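Local coordinates for fructosamine deglycase FrlB (Bacillus subtilis, PDB 3EUA), which catalyses the conversion of fructosamine 6-phosphates to glucose 6-phosphate and a free amino acid, at residues Y306-A311 with H316-R321. Numbering follows the deposited sequence.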
loop_
_atom_site.group_PDB
_atom_site.type_symbol
_atom_site.label_atom_id
_atom_site.label_comp_id
_atom_site.label_asym_id
_atom_site.label_seq_id
_atom_site.Cartn_x
_atom_site.Cartn_y
_atom_site.Cartn_z
ATOM N N TYR A 306 2.275 -6.777 23.632
ATOM C CA TYR A 306 2.216 -5.349 23.911
ATOM C C TYR A 306 0.752 -4.922 23.907
ATOM O O TYR A 306 0.333 -4.165 24.781
ATOM C CB TYR A 306 3.020 -4.532 22.890
ATOM C CG TYR A 306 4.535 -4.464 23.085
ATOM C CD1 TYR A 306 5.308 -5.612 23.214
ATOM C CD2 TYR A 306 5.198 -3.231 23.069
ATOM C CE1 TYR A 306 6.687 -5.541 23.366
ATOM C CE2 TYR A 306 6.575 -3.150 23.213
ATOM C CZ TYR A 306 7.319 -4.303 23.358
ATOM O OH TYR A 306 8.696 -4.204 23.502
ATOM N N ALA A 307 -0.011 -5.425 22.939
ATOM C CA ALA A 307 -1.450 -5.137 22.811
ATOM C C ALA A 307 -2.231 -5.588 24.040
ATOM O O ALA A 307 -3.073 -4.850 24.543
ATOM C CB ALA A 307 -2.011 -5.795 21.536
ATOM N N ASP A 308 -1.936 -6.796 24.521
ATOM C CA ASP A 308 -2.582 -7.368 25.707
ATOM C C ASP A 308 -2.388 -6.506 26.936
ATOM O O ASP A 308 -3.360 -6.250 27.656
ATOM C CB ASP A 308 -2.079 -8.799 25.984
ATOM C CG ASP A 308 -2.594 -9.832 24.967
ATOM O OD1 ASP A 308 -3.654 -9.624 24.308
ATOM O OD2 ASP A 308 -1.956 -10.909 24.869
ATOM N N GLU A 309 -1.151 -6.043 27.147
ATOM C CA GLU A 309 -0.825 -5.153 28.266
ATOM C C GLU A 309 -1.517 -3.779 28.159
ATOM O O GLU A 309 -1.998 -3.218 29.158
ATOM C CB GLU A 309 0.695 -4.923 28.363
ATOM C CG GLU A 309 1.530 -6.138 28.697
ATOM C CD GLU A 309 1.257 -6.727 30.087
ATOM O OE1 GLU A 309 0.785 -6.016 31.008
ATOM O OE2 GLU A 309 1.543 -7.920 30.271
ATOM N N LEU A 310 -1.534 -3.246 26.943
ATOM C CA LEU A 310 -2.143 -1.958 26.670
ATOM C C LEU A 310 -3.637 -2.015 26.960
ATOM O O LEU A 310 -4.164 -1.130 27.639
ATOM C CB LEU A 310 -1.874 -1.556 25.217
ATOM C CG LEU A 310 -2.379 -0.195 24.776
ATOM C CD1 LEU A 310 -1.771 0.954 25.584
ATOM C CD2 LEU A 310 -2.122 0.004 23.265
ATOM N N ALA A 311 -4.306 -3.058 26.446
ATOM C CA ALA A 311 -5.758 -3.239 26.639
ATOM C C ALA A 311 -6.119 -3.300 28.147
ATOM O O ALA A 311 -7.115 -2.744 28.574
ATOM C CB ALA A 311 -6.248 -4.473 25.918
ATOM N N HIS A 316 -9.743 -1.425 28.262
ATOM C CA HIS A 316 -10.407 -1.463 26.987
ATOM C C HIS A 316 -10.113 -2.831 26.383
ATOM O O HIS A 316 -9.080 -3.013 25.751
ATOM C CB HIS A 316 -9.844 -0.380 26.081
ATOM C CG HIS A 316 -10.603 -0.223 24.809
ATOM N ND1 HIS A 316 -11.194 0.964 24.435
ATOM C CD2 HIS A 316 -10.902 -1.113 23.838
ATOM C CE1 HIS A 316 -11.785 0.802 23.264
ATOM N NE2 HIS A 316 -11.632 -0.453 22.888
ATOM N N PRO A 317 -11.019 -3.818 26.589
ATOM C CA PRO A 317 -10.721 -5.126 26.025
ATOM C C PRO A 317 -10.543 -5.133 24.517
ATOM O O PRO A 317 -11.240 -4.402 23.798
ATOM C CB PRO A 317 -11.952 -5.978 26.377
ATOM C CG PRO A 317 -12.616 -5.283 27.528
ATOM C CD PRO A 317 -12.301 -3.810 27.335
ATOM N N LEU A 318 -9.609 -5.939 24.040
ATOM C CA LEU A 318 -9.369 -6.040 22.592
ATOM C C LEU A 318 -10.570 -6.529 21.807
ATOM O O LEU A 318 -10.657 -6.260 20.597
ATOM C CB LEU A 318 -8.174 -6.929 22.249
ATOM C CG LEU A 318 -6.743 -6.476 22.605
ATOM C CD1 LEU A 318 -5.747 -7.591 22.404
ATOM C CD2 LEU A 318 -6.273 -5.236 21.834
ATOM N N SER A 319 -11.490 -7.218 22.474
ATOM C CA SER A 319 -12.724 -7.706 21.849
ATOM C C SER A 319 -13.811 -6.642 21.735
ATOM O O SER A 319 -14.805 -6.847 21.040
ATOM C CB SER A 319 -13.258 -8.889 22.671
ATOM O OG SER A 319 -13.356 -8.499 24.045
ATOM N N HIS A 320 -13.621 -5.490 22.374
ATOM C CA HIS A 320 -14.634 -4.450 22.360
ATOM C C HIS A 320 -14.812 -3.800 20.991
ATOM O O HIS A 320 -13.830 -3.590 20.300
ATOM C CB HIS A 320 -14.302 -3.392 23.400
ATOM C CG HIS A 320 -15.385 -2.383 23.563
ATOM N ND1 HIS A 320 -16.554 -2.656 24.238
ATOM C CD2 HIS A 320 -15.490 -1.110 23.121
ATOM C CE1 HIS A 320 -17.327 -1.581 24.221
ATOM N NE2 HIS A 320 -16.712 -0.633 23.536
ATOM N N ARG A 321 -16.067 -3.542 20.600
ATOM C CA ARG A 321 -16.402 -2.895 19.346
ATOM C C ARG A 321 -17.649 -2.064 19.549
ATOM O O ARG A 321 -18.488 -2.376 20.421
ATOM C CB ARG A 321 -16.726 -3.912 18.245
ATOM C CG ARG A 321 -15.593 -4.856 17.833
ATOM C CD ARG A 321 -14.392 -4.169 17.159
ATOM N NE ARG A 321 -13.484 -5.213 16.643
ATOM C CZ ARG A 321 -12.641 -5.942 17.367
ATOM N NH1 ARG A 321 -12.521 -5.774 18.682
ATOM N NH2 ARG A 321 -11.893 -6.876 16.784
#
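Ala307 meets Leu318 through methyl groups: its CB lies 4.2 Å from Leu318 CD1. One residue on, Asp308 reaches the same leucine methyl. The CB of Asp308 points away from the loop, but with CG beside the backbone N (chi1 -72°) the carboxylate swings back, and OD1 comes to 3.5 Å from Leu318 CD1. This is a van der Waals contact, and the two side chains cross at about a right angle. Ala311, a turn after Ala307, packs its CB against Leu318 CG at 3.9 Å, with CD2 a little further off. The segment 306-311 falls within the second SIS (sugar isomerase) repeat. It belongs to helix 288-313, the last of the chain, and the chain folds back on it directly after its end. Leu318 also touches Met219 of helix 205-220. The backbone of Ala311 ties the returning loop: His316 N donates to Ala311 O at 3.0 Å, in the carbonyl plane. Ala311 CB also sits tightly against His316 O, at 3.2 Å; this oxygen accepts a hydrogen bond from Gln220. Pro317 to His320 form a type I beta turn, which presents Leu318 to the helix. Just after the turn, Arg321 NH1 donates to Leu318 O at 2.7 Å and to His320 O at 3.0 Å, the latter from well above the carbonyl plane. Its NH2 forms a salt bridge with Glu218.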